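PDB 5OI9: putative uncharacterized protein from Trichoplax adhaerens, which forms the N-terminal domain of a STIL-like protein and, as in its relatives, probably takes part in centriole assembly through protein-protein binding. Local coordinates for residues Thr150-Leu155 with Ile162-Ser167; His108-Val113 with Asp117-Leu122; Val190-Leu195 with Ala275-Leu280; Asp262-Ile265 with Pro270-Trp273. All blocks are in the same frame, centred on the assembly; numbering follows the deposited sequence. Where two conformers were deposited one is given.

Interaction 1 (Thr150-Leu155 with Ile162-Ser167); sequences TKNLKL and IKDMLS
N152 is the first residue of 150-155 to meet 162-167, and its partner is D164. Its CG stands anti to the backbone N (chi1 175°), which carries the amide across toward the D164 carboxylate. The two side chains cross at about a right angle, with amide and carboxylate planes 64° apart. ND2 lies 3.4 Å from OD1 of D164. A water forms a clearer link. It accepts from N152 ND2 at 2.8 Å and donates to the backbone O of D164 at 2.7 Å. One N-H of the amide is thus tied to the short 3-10 turn at 162-164 through solvent.

L153 comes next and makes the apolar half of the contact. Its CD2 meets CE of M165, a selenomethionine, at 3.6 Å, and CB of D164 at 3.9 Å. CD1 reaches SE of M165 at 4.1 Å. The M165 chain bends at chi2 (-58°), and this fold brings its methyl back to the leucine, the two side chains crossing at about a right angle. With an alanine here, CE of M165 would lose CD2 and SE would lose both leucine methyls, and the bent chain would probably be freer to turn.

Further on, the backbone of K154 bonds to that of Q283, and L155 O accepts from R284 NE, tying the helix end to residues just after helix 270-281. The contact itself joins the last turn of helix 139-155 to the loop leading into strand 167-176. Helix 270-281 borders the apolar side, where L153 touches Y281 and M165 touches W273 and S274.

Interaction 2 (His108-Val113 with Asp117-Leu122); sequences HVPTAV and DVIIPL
P110, in the loop after strand 108-109, meets I119 of strand 118-126. Their segments belong to a Greek key: strands 69-79, 85-97 and 108-109 run antiparallel in turn, and strand 118-126 returns to pair with 69-79. The contact is made where the chain passes from the third strand to the fourth.

The I119 side chain can be followed outward. CB is still 5.0 Å from CG of P110. CG2 branches from it anti to the backbone N and comes to 4.0 Å from P110 CG. The other branch, CG1, sits beside the backbone N (chi1 -51°) and is 4.6 Å from P110 CG. Its next torsion (chi2 -66°) bends the chain, and the tip CD1 arrives at 3.9 Å from the same CG. One corner of the proline ring is therefore met by both methyls of the isoleucine. F72 of strand 69-79 touches both residues, and H108 stacks its ring on F72.

D117 holds the other end of the turn. No hydrogen bond joins it to 108-113, and its OD2 stays 4.3 Å from the O of A112. The nearest atom of V113 to OD2 is its backbone C. The carboxylate is nevertheless well satisfied. OD2 accepts the backbone N of I114, inside the connecting turn, while OD1 forms a salt bridge with NH2 of R91 on strand 85-97.

Interaction 3 (Val190-Leu195 with Ala275-Leu280); sequences VVPSAL and ACMRYL
M277, a selenomethionine, turns the same way at three torsions in succession: -68° at chi1, -62° at chi2 and -78° at chi3. CG thus sits beside the backbone N, and the bends that follow curl the end of the chain toward P192 and A194. M277 belongs to helix 270-281, the helix of a beta-alpha-beta unit with strands 256-264 and 296-302. Its partners lie where strand 180-192 of the other large sheet ends and the chain runs on toward strand 196-200. The contact therefore packs the helix of one sheet against the end of a strand from the other.

No hydrogen bond crosses between the segments; the contact is apolar and buried. CE of M277 does most of the touching. It lies 3.6 Å from CB of P192, at the side of the proline ring. P192 also touches F146 and L149, which brings helix 139-155 into the same packing. A194 touches F315 in a neighbouring loop. Its methyl has two neighbours on the selenomethionine: A194 CB is 3.7 Å from M277 CE and 3.8 Å from M277 SE.

Interaction 4 (Asp262-Ile265 with Pro270-Trp273); sequences DGVI and PYVW
The Y271 ring receives one methyl from the facing segment. CG1 of V264 approaches it obliquely, and its nearest ring atom is CD2 at 4.5 Å. The ring gets there because its CG stands anti to the backbone N (chi1 -180°), which extends it from the helix toward V264. V261 and Q228 also touch this side chain, and the phenol OH and OG of S230 share a weak hydrogen bond.

The rotation of V264 (chi1 -57°) sets CG1 beside its backbone N and CG2 between that N and the carbonyl carbon. This turns CG1 to Y271 and CG2 to a different partner, V272. CG2 of V264 lies 4.0 Å from CG2 of V272, and the two valines meet at a slant. V264 thus spends one branch on each of two successive helix residues.

These segments belong to a beta-alpha-beta crossover: strand 256-264 leads into helix 270-281, and strand 296-302 returns parallel to the first. The contact packs the start of the helix onto the end of the first strand. V264 and V272 both touch L300 of the returning strand, and V272 also touches L298.

The chain turns a corner at G263, just before V264. With the backbone bent this way, a side chain at G263 would collide with the carbonyl O of D262, a clash that glycine avoids.

How the interactions relate
Along the chain the order starts with interaction 2, then interaction 1. Interaction 4 follows, lying within the span that interaction 3 closes. Interactions 1 and 3 have centres about 9 Å apart and touch, with a probable hydrogen bond between S167 O and V190 N (3.0 Å). Interactions 3 and 4 share helix 270-281, and A194 O probably accepts from W273 NE1. K163 packs on D117 and V118, linking interaction 1 to interaction 2. Interactions 2 and 4 lie on opposite sides of the chain's centre, about 26 Å apart between centres. The contacts run from one mixed sheet, past helices 139-155 and 270-281, to the other, consistent with the two sheets packing as parts of one N-terminal domain.

Interaction 1 (Thr150-Leu155 with Ile162-Ser167)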
loop_
_atom_site.group_PDB
_atom_site.type_symbol
_atom_site.label_atom_id
_atom_site.label_comp_id
_atom_site.label_asym_id
_atom_site.label_seq_id
_atom_site.Cartn_x
_atom_site.Cartn_y
_atom_site.Cartn_z
ATOM N N THR A 150 -5.501 -9.584 0.857
ATOM C CA THR A 150 -4.667 -10.677 0.362
ATOM C C THR A 150 -5.272 -11.348 -0.864
ATOM O O THR A 150 -4.532 -11.895 -1.692
ATOM C CB THR A 150 -4.429 -11.718 1.456
ATOM O OG1 THR A 150 -5.683 -12.212 1.936
ATOM C CG2 THR A 150 -3.645 -11.117 2.605
ATOM N N LYS A 151 -6.600 -11.334 -0.995
ATOM C CA LYS A 151 -7.221 -11.885 -2.195
ATOM C C LYS A 151 -6.835 -11.075 -3.428
ATOM O O LYS A 151 -6.626 -11.638 -4.509
ATOM C CB LYS A 151 -8.740 -11.935 -2.028
ATOM C CG LYS A 151 -9.493 -12.547 -3.205
ATOM C CD LYS A 151 -10.991 -12.580 -2.928
ATOM C CE LYS A 151 -11.788 -13.053 -4.135
ATOM N NZ LYS A 151 -11.470 -14.459 -4.506
ATOM N N ASN A 152 -6.725 -9.752 -3.282
ATOM C CA ASN A 152 -6.269 -8.933 -4.398
ATOM C C ASN A 152 -4.806 -9.207 -4.720
ATOM O O ASN A 152 -4.425 -9.258 -5.893
ATOM C CB ASN A 152 -6.477 -7.449 -4.097
ATOM C CG ASN A 152 -5.913 -6.553 -5.189
ATOM O OD1 ASN A 152 -6.445 -6.496 -6.297
ATOM N ND2 ASN A 152 -4.827 -5.852 -4.881
ATOM N N LEU A 153 -3.971 -9.393 -3.694
ATOM C CA LEU A 153 -2.565 -9.707 -3.940
ATOM C C LEU A 153 -2.403 -11.050 -4.646
ATOM O O LEU A 153 -1.499 -11.212 -5.475
ATOM C CB LEU A 153 -1.782 -9.695 -2.629
ATOM C CG LEU A 153 -1.565 -8.330 -1.970
ATOM C CD1 LEU A 153 -0.689 -8.471 -0.734
ATOM C CD2 LEU A 153 -0.948 -7.353 -2.960
ATOM N N LYS A 154 -3.268 -12.018 -4.339
ATOM C CA LYS A 154 -3.167 -13.328 -4.976
ATOM C C LYS A 154 -3.628 -13.293 -6.428
ATOM O O LYS A 154 -3.087 -14.027 -7.266
ATOM C CB LYS A 154 -3.984 -14.364 -4.204
ATOM C CG LYS A 154 -3.478 -14.667 -2.803
ATOM C CD LYS A 154 -4.461 -15.557 -2.046
ATOM C CE LYS A 154 -3.998 -15.791 -0.620
ATOM N NZ LYS A 154 -4.927 -16.685 0.117
ATOM N N LEU A 155 -4.609 -12.451 -6.750
ATOM C CA LEU A 155 -5.301 -12.538 -8.029
ATOM C C LEU A 155 -5.048 -11.365 -8.965
ATOM O O LEU A 155 -5.448 -11.438 -10.133
ATOM C CB LEU A 155 -6.815 -12.673 -7.800
ATOM C CG LEU A 155 -7.259 -13.919 -7.029
ATOM C CD1 LEU A 155 -8.765 -13.908 -6.791
ATOM C CD2 LEU A 155 -6.840 -15.178 -7.769
ATOM N N ILE A 162 1.978 0.116 -4.305
ATOM C CA ILE A 162 2.104 0.197 -2.853
ATOM C C ILE A 162 0.735 0.313 -2.197
ATOM O O ILE A 162 0.538 -0.147 -1.066
ATOM C CB ILE A 162 3.019 1.376 -2.461
ATOM C CG1 ILE A 162 4.367 1.263 -3.170
ATOM C CG2 ILE A 162 3.230 1.422 -0.955
ATOM C CD1 ILE A 162 5.330 2.376 -2.820
ATOM N N LYS A 163 -0.237 0.909 -2.895
ATOM C CA LYS A 163 -1.583 1.038 -2.349
ATOM C C LYS A 163 -2.246 -0.314 -2.112
ATOM O O LYS A 163 -3.166 -0.406 -1.293
ATOM C CB LYS A 163 -2.454 1.887 -3.280
ATOM C CG LYS A 163 -1.991 3.328 -3.423
ATOM C CD LYS A 163 -2.932 4.131 -4.314
ATOM C CE LYS A 163 -2.863 3.673 -5.760
ATOM N NZ LYS A 163 -1.519 3.913 -6.356
ATOM N N ASP A 164 -1.800 -1.364 -2.805
ATOM C CA ASP A 164 -2.339 -2.699 -2.577
ATOM C C ASP A 164 -1.844 -3.321 -1.278
ATOM O O ASP A 164 -2.330 -4.394 -0.904
ATOM C CB ASP A 164 -1.979 -3.623 -3.743
ATOM C CG ASP A 164 -2.587 -3.174 -5.056
ATOM O OD1 ASP A 164 -3.702 -2.612 -5.035
ATOM O OD2 ASP A 164 -1.952 -3.389 -6.110
HETATM N N MSE A 165 -0.896 -2.685 -0.595
HETATM C CA MSE A 165 -0.288 -3.247 0.609
HETATM C C MSE A 165 -0.968 -2.798 1.901
HETATM O O MSE A 165 -0.569 -3.211 2.984
HETATM C CB MSE A 165 1.196 -2.878 0.674
HETATM C CG MSE A 165 1.979 -3.324 -0.536
HETATM SE SE MSE A 165 1.823 -5.242 -0.771
HETATM C CE MSE A 165 1.994 -5.286 -2.713
ATOM N N LEU A 166 -1.983 -1.943 1.791
ATOM C CA LEU A 166 -2.695 -1.476 2.973
ATOM C C LEU A 166 -4.170 -1.293 2.647
ATOM O O LEU A 166 -4.537 -0.975 1.513
ATOM C CB LEU A 166 -2.099 -0.170 3.516
ATOM C CG LEU A 166 -1.925 1.006 2.556
ATOM C CD1 LEU A 166 -3.133 1.931 2.597
ATOM C CD2 LEU A 166 -0.650 1.764 2.882
ATOM N N SER A 167 -5.011 -1.514 3.656
ATOM C CA SER A 167 -6.449 -1.300 3.545
ATOM C C SER A 167 -6.872 -0.362 4.664
ATOM O O SER A 167 -6.741 -0.701 5.844
ATOM C CB SER A 167 -7.221 -2.620 3.618
ATOM O OG SER A 167 -8.615 -2.389 3.547
HETATM O O HOH W 1 -4.206 -5.902 -2.144
#

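Interaction 2 (His108-Val113 with Asp117-Leu122)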
loop_
_atom_site.group_PDB
_atom_site.type_symbol
_atom_site.label_atom_id
_atom_site.label_comp_id
_atom_site.label_asym_id
_atom_site.label_seq_id
_atom_site.Cartn_x
_atom_site.Cartn_y
_atom_site.Cartn_z
ATOM N N HIS A 108 -21.258 -1.239 -4.597
ATOM C CA HIS A 108 -20.992 0.159 -4.280
ATOM C C HIS A 108 -19.529 0.461 -4.591
ATOM O O HIS A 108 -18.629 -0.108 -3.963
ATOM C CB HIS A 108 -21.313 0.432 -2.808
ATOM C CG HIS A 108 -21.132 1.860 -2.391
ATOM N ND1 HIS A 108 -21.783 2.906 -3.008
ATOM C CD2 HIS A 108 -20.392 2.409 -1.400
ATOM C CE1 HIS A 108 -21.441 4.041 -2.423
ATOM N NE2 HIS A 108 -20.598 3.767 -1.444
ATOM N N VAL A 109 -19.296 1.344 -5.558
ATOM C CA VAL A 109 -17.947 1.634 -6.049
ATOM C C VAL A 109 -17.784 3.136 -6.218
ATOM O O VAL A 109 -18.772 3.877 -6.316
ATOM C CB VAL A 109 -17.656 0.917 -7.386
ATOM C CG1 VAL A 109 -17.644 -0.594 -7.197
ATOM C CG2 VAL A 109 -18.670 1.329 -8.445
ATOM N N PRO A 110 -16.538 3.621 -6.249
ATOM C CA PRO A 110 -16.312 5.056 -6.463
ATOM C C PRO A 110 -16.819 5.520 -7.821
ATOM O O PRO A 110 -17.048 4.728 -8.739
ATOM C CB PRO A 110 -14.788 5.198 -6.363
ATOM C CG PRO A 110 -14.353 4.036 -5.549
ATOM C CD PRO A 110 -15.288 2.918 -5.905
ATOM N N THR A 111 -16.985 6.840 -7.940
ATOM C CA THR A 111 -17.501 7.429 -9.173
ATOM C C THR A 111 -16.562 7.163 -10.344
ATOM O O THR A 111 -16.940 6.514 -11.325
ATOM C CB THR A 111 -17.716 8.932 -8.988
ATOM O OG1 THR A 111 -18.803 9.157 -8.082
ATOM C CG2 THR A 111 -18.026 9.598 -10.323
ATOM N N ALA A 112 -15.332 7.662 -10.257
ATOM C CA ALA A 112 -14.341 7.496 -11.316
ATOM C C ALA A 112 -12.992 7.229 -10.664
ATOM O O ALA A 112 -12.377 8.144 -10.108
ATOM C CB ALA A 112 -14.284 8.724 -12.223
ATOM N N VAL A 113 -12.535 5.980 -10.731
ATOM C CA VAL A 113 -11.273 5.604 -10.105
ATOM C C VAL A 113 -10.121 6.182 -10.916
ATOM O O VAL A 113 -9.937 5.846 -12.091
ATOM C CB VAL A 113 -11.155 4.081 -9.979
ATOM C CG1 VAL A 113 -9.857 3.709 -9.277
ATOM C CG2 VAL A 113 -12.354 3.516 -9.234
ATOM N N ASP A 117 -5.187 6.600 -6.837
ATOM C CA ASP A 117 -6.156 6.892 -5.791
ATOM C C ASP A 117 -6.100 5.829 -4.702
ATOM O O ASP A 117 -6.190 4.630 -4.985
ATOM C CB ASP A 117 -7.569 6.962 -6.369
ATOM C CG ASP A 117 -7.925 8.342 -6.879
ATOM O OD1 ASP A 117 -7.114 9.272 -6.689
ATOM O OD2 ASP A 117 -9.019 8.494 -7.463
ATOM N N VAL A 118 -5.948 6.273 -3.459
ATOM C CA VAL A 118 -6.230 5.432 -2.302
ATOM C C VAL A 118 -7.735 5.459 -2.061
ATOM O O VAL A 118 -8.325 6.531 -1.902
ATOM C CB VAL A 118 -5.460 5.915 -1.065
ATOM C CG1 VAL A 118 -5.822 5.071 0.148
ATOM C CG2 VAL A 118 -3.959 5.878 -1.323
ATOM N N ILE A 119 -8.357 4.284 -2.052
ATOM C CA ILE A 119 -9.795 4.173 -1.836
ATOM C C ILE A 119 -10.034 3.902 -0.357
ATOM O O ILE A 119 -9.611 2.868 0.171
ATOM C CB ILE A 119 -10.412 3.068 -2.705
ATOM C CG1 ILE A 119 -10.006 3.244 -4.172
ATOM C CG2 ILE A 119 -11.928 3.069 -2.564
ATOM C CD1 ILE A 119 -10.559 4.494 -4.818
ATOM N N ILE A 120 -10.710 4.831 0.314
ATOM C CA ILE A 120 -11.007 4.685 1.737
ATOM C C ILE A 120 -12.517 4.597 1.926
ATOM O O ILE A 120 -13.218 5.610 1.791
ATOM C CB ILE A 120 -10.424 5.844 2.562
ATOM C CG1 ILE A 120 -8.928 6.011 2.281
ATOM C CG2 ILE A 120 -10.662 5.608 4.046
ATOM C CD1 ILE A 120 -8.605 7.142 1.323
ATOM N N PRO A 121 -13.058 3.417 2.228
ATOM C CA PRO A 121 -14.486 3.328 2.561
ATOM C C PRO A 121 -14.805 4.196 3.769
ATOM O O PRO A 121 -14.103 4.162 4.782
ATOM C CB PRO A 121 -14.688 1.837 2.860
ATOM C CG PRO A 121 -13.548 1.149 2.172
ATOM C CD PRO A 121 -12.398 2.102 2.256
ATOM N N LEU A 122 -15.865 4.989 3.646
ATOM C CA LEU A 122 -16.270 5.932 4.680
ATOM C C LEU A 122 -17.666 5.572 5.164
ATOM O O LEU A 122 -18.623 5.600 4.384
ATOM C CB LEU A 122 -16.243 7.370 4.160
ATOM C CG LEU A 122 -16.807 8.420 5.119
ATOM C CD1 LEU A 122 -15.973 8.482 6.387
ATOM C CD2 LEU A 122 -16.881 9.784 4.451
#

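Interaction 3 (Val190-Leu195 with Ala275-Leu280)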
loop_
_atom_site.group_PDB
_atom_site.type_symbol
_atom_site.label_atom_id
_atom_site.label_comp_id
_atom_site.label_asym_id
_atom_site.label_seq_id
_atom_site.Cartn_x
_atom_site.Cartn_y
_atom_site.Cartn_z
ATOM N N VAL A 190 -5.177 -2.022 8.052
ATOM C CA VAL A 190 -4.559 -3.339 8.147
ATOM C C VAL A 190 -3.436 -3.413 7.123
ATOM O O VAL A 190 -3.590 -2.961 5.983
ATOM C CB VAL A 190 -5.574 -4.487 7.932
ATOM C CG1 VAL A 190 -6.561 -4.546 9.081
ATOM C CG2 VAL A 190 -6.308 -4.326 6.614
ATOM N N VAL A 191 -2.297 -3.951 7.542
ATOM C CA VAL A 191 -1.130 -4.118 6.678
ATOM C C VAL A 191 -0.582 -5.524 6.889
ATOM O O VAL A 191 -0.544 -5.995 8.035
ATOM C CB VAL A 191 -0.063 -3.051 6.974
ATOM C CG1 VAL A 191 1.207 -3.320 6.179
ATOM C CG2 VAL A 191 -0.599 -1.662 6.667
ATOM N N PRO A 192 -0.165 -6.232 5.839
ATOM C CA PRO A 192 0.494 -7.524 6.053
ATOM C C PRO A 192 1.739 -7.340 6.903
ATOM O O PRO A 192 2.500 -6.384 6.727
ATOM C CB PRO A 192 0.839 -7.990 4.635
ATOM C CG PRO A 192 -0.116 -7.273 3.756
ATOM C CD PRO A 192 -0.366 -5.947 4.408
ATOM N N SER A 193 1.931 -8.250 7.850
ATOM C CA SER A 193 3.044 -8.136 8.778
ATOM C C SER A 193 4.324 -8.778 8.264
ATOM O O SER A 193 5.388 -8.514 8.824
ATOM C CB SER A 193 2.672 -8.759 10.127
ATOM O OG SER A 193 2.401 -10.138 9.987
ATOM N N ALA A 194 4.254 -9.581 7.204
ATOM C CA ALA A 194 5.398 -10.370 6.758
ATOM C C ALA A 194 6.656 -9.521 6.597
ATOM O O ALA A 194 6.650 -8.495 5.910
ATOM C CB ALA A 194 5.063 -11.060 5.435
ATOM N N LEU A 195 7.735 -9.956 7.247
ATOM C CA LEU A 195 9.054 -9.367 7.060
ATOM C C LEU A 195 9.801 -10.120 5.966
ATOM O O LEU A 195 9.862 -11.353 5.984
ATOM C CB LEU A 195 9.866 -9.414 8.354
ATOM C CG LEU A 195 9.433 -8.575 9.557
ATOM C CD1 LEU A 195 10.459 -8.698 10.675
ATOM C CD2 LEU A 195 9.236 -7.121 9.162
ATOM N N ALA A 275 6.972 -5.166 -4.055
ATOM C CA ALA A 275 7.232 -6.081 -5.160
ATOM C C ALA A 275 7.503 -7.492 -4.652
ATOM O O ALA A 275 7.019 -8.470 -5.236
ATOM C CB ALA A 275 8.401 -5.569 -5.998
ATOM N N CYS A 276 8.264 -7.616 -3.559
ATOM C CA CYS A 276 8.521 -8.928 -2.969
ATOM C C CYS A 276 7.225 -9.604 -2.538
ATOM O O CYS A 276 7.002 -10.786 -2.825
ATOM C CB CYS A 276 9.469 -8.793 -1.776
ATOM S SG CYS A 276 11.128 -8.209 -2.185
HETATM N N MSE A 277 6.361 -8.869 -1.839
HETATM C CA MSE A 277 5.078 -9.399 -1.386
HETATM C C MSE A 277 4.220 -9.844 -2.555
HETATM O O MSE A 277 3.626 -10.924 -2.539
HETATM C CB MSE A 277 4.326 -8.351 -0.565
HETATM C CG MSE A 277 4.990 -8.038 0.755
HETATM SE SE MSE A 277 5.081 -9.601 1.906
HETATM C CE MSE A 277 3.238 -9.572 2.519
ATOM N N ARG A 278 4.164 -8.987 -3.574
ATOM C CA ARG A 278 3.394 -9.300 -4.771
ATOM C C ARG A 278 3.891 -10.582 -5.430
ATOM O O ARG A 278 3.088 -11.415 -5.867
ATOM C CB ARG A 278 3.467 -8.127 -5.742
ATOM C CG ARG A 278 2.703 -8.341 -7.019
ATOM C CD ARG A 278 1.203 -8.386 -6.776
ATOM N NE ARG A 278 0.507 -8.658 -8.026
ATOM C CZ ARG A 278 0.227 -7.731 -8.934
ATOM N NH1 ARG A 278 0.574 -6.468 -8.721
ATOM N NH2 ARG A 278 -0.403 -8.064 -10.052
ATOM N N TYR A 279 5.213 -10.758 -5.509
ATOM C CA TYR A 279 5.767 -11.982 -6.086
ATOM C C TYR A 279 5.423 -13.199 -5.234
ATOM O O TYR A 279 5.053 -14.253 -5.766
ATOM C CB TYR A 279 7.282 -11.842 -6.244
ATOM C CG TYR A 279 7.976 -13.066 -6.801
ATOM C CD1 TYR A 279 7.868 -13.400 -8.147
ATOM C CD2 TYR A 279 8.756 -13.878 -5.986
ATOM C CE1 TYR A 279 8.508 -14.513 -8.664
ATOM C CE2 TYR A 279 9.403 -14.992 -6.494
ATOM C CZ TYR A 279 9.274 -15.308 -7.831
ATOM O OH TYR A 279 9.911 -16.419 -8.338
ATOM N N LEU A 280 5.528 -13.069 -3.911
ATOM C CA LEU A 280 5.248 -14.202 -3.032
ATOM C C LEU A 280 3.772 -14.581 -3.053
ATOM O O LEU A 280 3.430 -15.769 -3.015
ATOM C CB LEU A 280 5.686 -13.881 -1.605
ATOM C CG LEU A 280 7.189 -13.746 -1.384
ATOM C CD1 LEU A 280 7.491 -13.504 0.080
ATOM C CD2 LEU A 280 7.897 -14.990 -1.886
#

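Interaction 4 (Asp262-Ile265 with Pro270-Trp273)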
loop_
_atom_site.group_PDB
_atom_site.type_symbol
_atom_site.label_atom_id
_atom_site.label_comp_id
_atom_site.label_asym_id
_atom_site.label_seq_id
_atom_site.Cartn_x
_atom_site.Cartn_y
_atom_site.Cartn_z
ATOM N N ASP A 262 13.321 -1.065 -10.267
ATOM C CA ASP A 262 14.019 0.108 -10.771
ATOM C C ASP A 262 13.406 1.365 -10.164
ATOM O O ASP A 262 12.221 1.394 -9.819
ATOM C CB ASP A 262 13.943 0.165 -12.307
ATOM C CG ASP A 262 14.649 1.371 -12.891
ATOM O OD1 ASP A 262 15.583 1.891 -12.246
ATOM O OD2 ASP A 262 14.260 1.804 -13.997
ATOM N N GLY A 263 14.226 2.402 -10.023
ATOM C CA GLY A 263 13.731 3.713 -9.652
ATOM C C GLY A 263 13.622 3.998 -8.171
ATOM O O GLY A 263 12.821 4.853 -7.782
ATOM N N VAL A 264 14.395 3.314 -7.330
ATOM C CA VAL A 264 14.432 3.595 -5.902
ATOM C C VAL A 264 15.859 3.970 -5.524
ATOM O O VAL A 264 16.811 3.722 -6.266
ATOM C CB VAL A 264 13.940 2.406 -5.049
ATOM C CG1 VAL A 264 12.529 2.009 -5.447
ATOM C CG2 VAL A 264 14.891 1.228 -5.183
ATOM N N ILE A 265 15.999 4.574 -4.347
ATOM C CA ILE A 265 17.320 4.964 -3.865
ATOM C C ILE A 265 18.018 3.805 -3.169
ATOM O O ILE A 265 19.227 3.615 -3.329
ATOM C CB ILE A 265 17.207 6.201 -2.948
ATOM C CG1 ILE A 265 17.021 7.462 -3.795
ATOM C CG2 ILE A 265 18.431 6.338 -2.059
ATOM C CD1 ILE A 265 16.843 8.724 -2.987
ATOM N N PRO A 270 9.710 1.315 0.442
ATOM C CA PRO A 270 8.591 0.370 0.607
ATOM C C PRO A 270 8.109 -0.250 -0.696
ATOM O O PRO A 270 7.445 -1.293 -0.657
ATOM C CB PRO A 270 7.495 1.224 1.264
ATOM C CG PRO A 270 7.892 2.644 1.014
ATOM C CD PRO A 270 9.387 2.662 0.943
ATOM N N TYR A 271 8.426 0.349 -1.847
ATOM C CA TYR A 271 8.064 -0.265 -3.119
ATOM C C TYR A 271 8.779 -1.596 -3.325
ATOM O O TYR A 271 8.225 -2.503 -3.955
ATOM C CB TYR A 271 8.379 0.689 -4.272
ATOM C CG TYR A 271 8.031 0.144 -5.641
ATOM C CD1 TYR A 271 6.750 0.284 -6.158
ATOM C CD2 TYR A 271 8.985 -0.505 -6.416
ATOM C CE1 TYR A 271 6.426 -0.210 -7.405
ATOM C CE2 TYR A 271 8.669 -1.000 -7.666
ATOM C CZ TYR A 271 7.388 -0.850 -8.156
ATOM O OH TYR A 271 7.067 -1.338 -9.401
ATOM N N VAL A 272 10.005 -1.729 -2.813
ATOM C CA VAL A 272 10.749 -2.977 -2.964
ATOM C C VAL A 272 10.058 -4.101 -2.205
ATOM O O VAL A 272 9.834 -5.192 -2.744
ATOM C CB VAL A 272 12.204 -2.793 -2.496
ATOM C CG1 VAL A 272 12.952 -4.117 -2.562
ATOM C CG2 VAL A 272 12.900 -1.735 -3.338
ATOM N N TRP A 273 9.721 -3.853 -0.938
ATOM C CA TRP A 273 8.953 -4.818 -0.160
ATOM C C TRP A 273 7.629 -5.145 -0.839
ATOM O O TRP A 273 7.191 -6.301 -0.835
ATOM C CB TRP A 273 8.722 -4.271 1.246
ATOM C CG TRP A 273 7.872 -5.129 2.131
ATOM C CD1 TRP A 273 8.290 -6.156 2.928
ATOM C CD2 TRP A 273 6.458 -5.014 2.335
ATOM N NE1 TRP A 273 7.222 -6.694 3.606
ATOM C CE2 TRP A 273 6.088 -6.009 3.262
ATOM C CE3 TRP A 273 5.470 -4.168 1.823
ATOM C CZ2 TRP A 273 4.771 -6.181 3.688
ATOM C CZ3 TRP A 273 4.162 -4.343 2.244
ATOM C CH2 TRP A 273 3.825 -5.341 3.166
#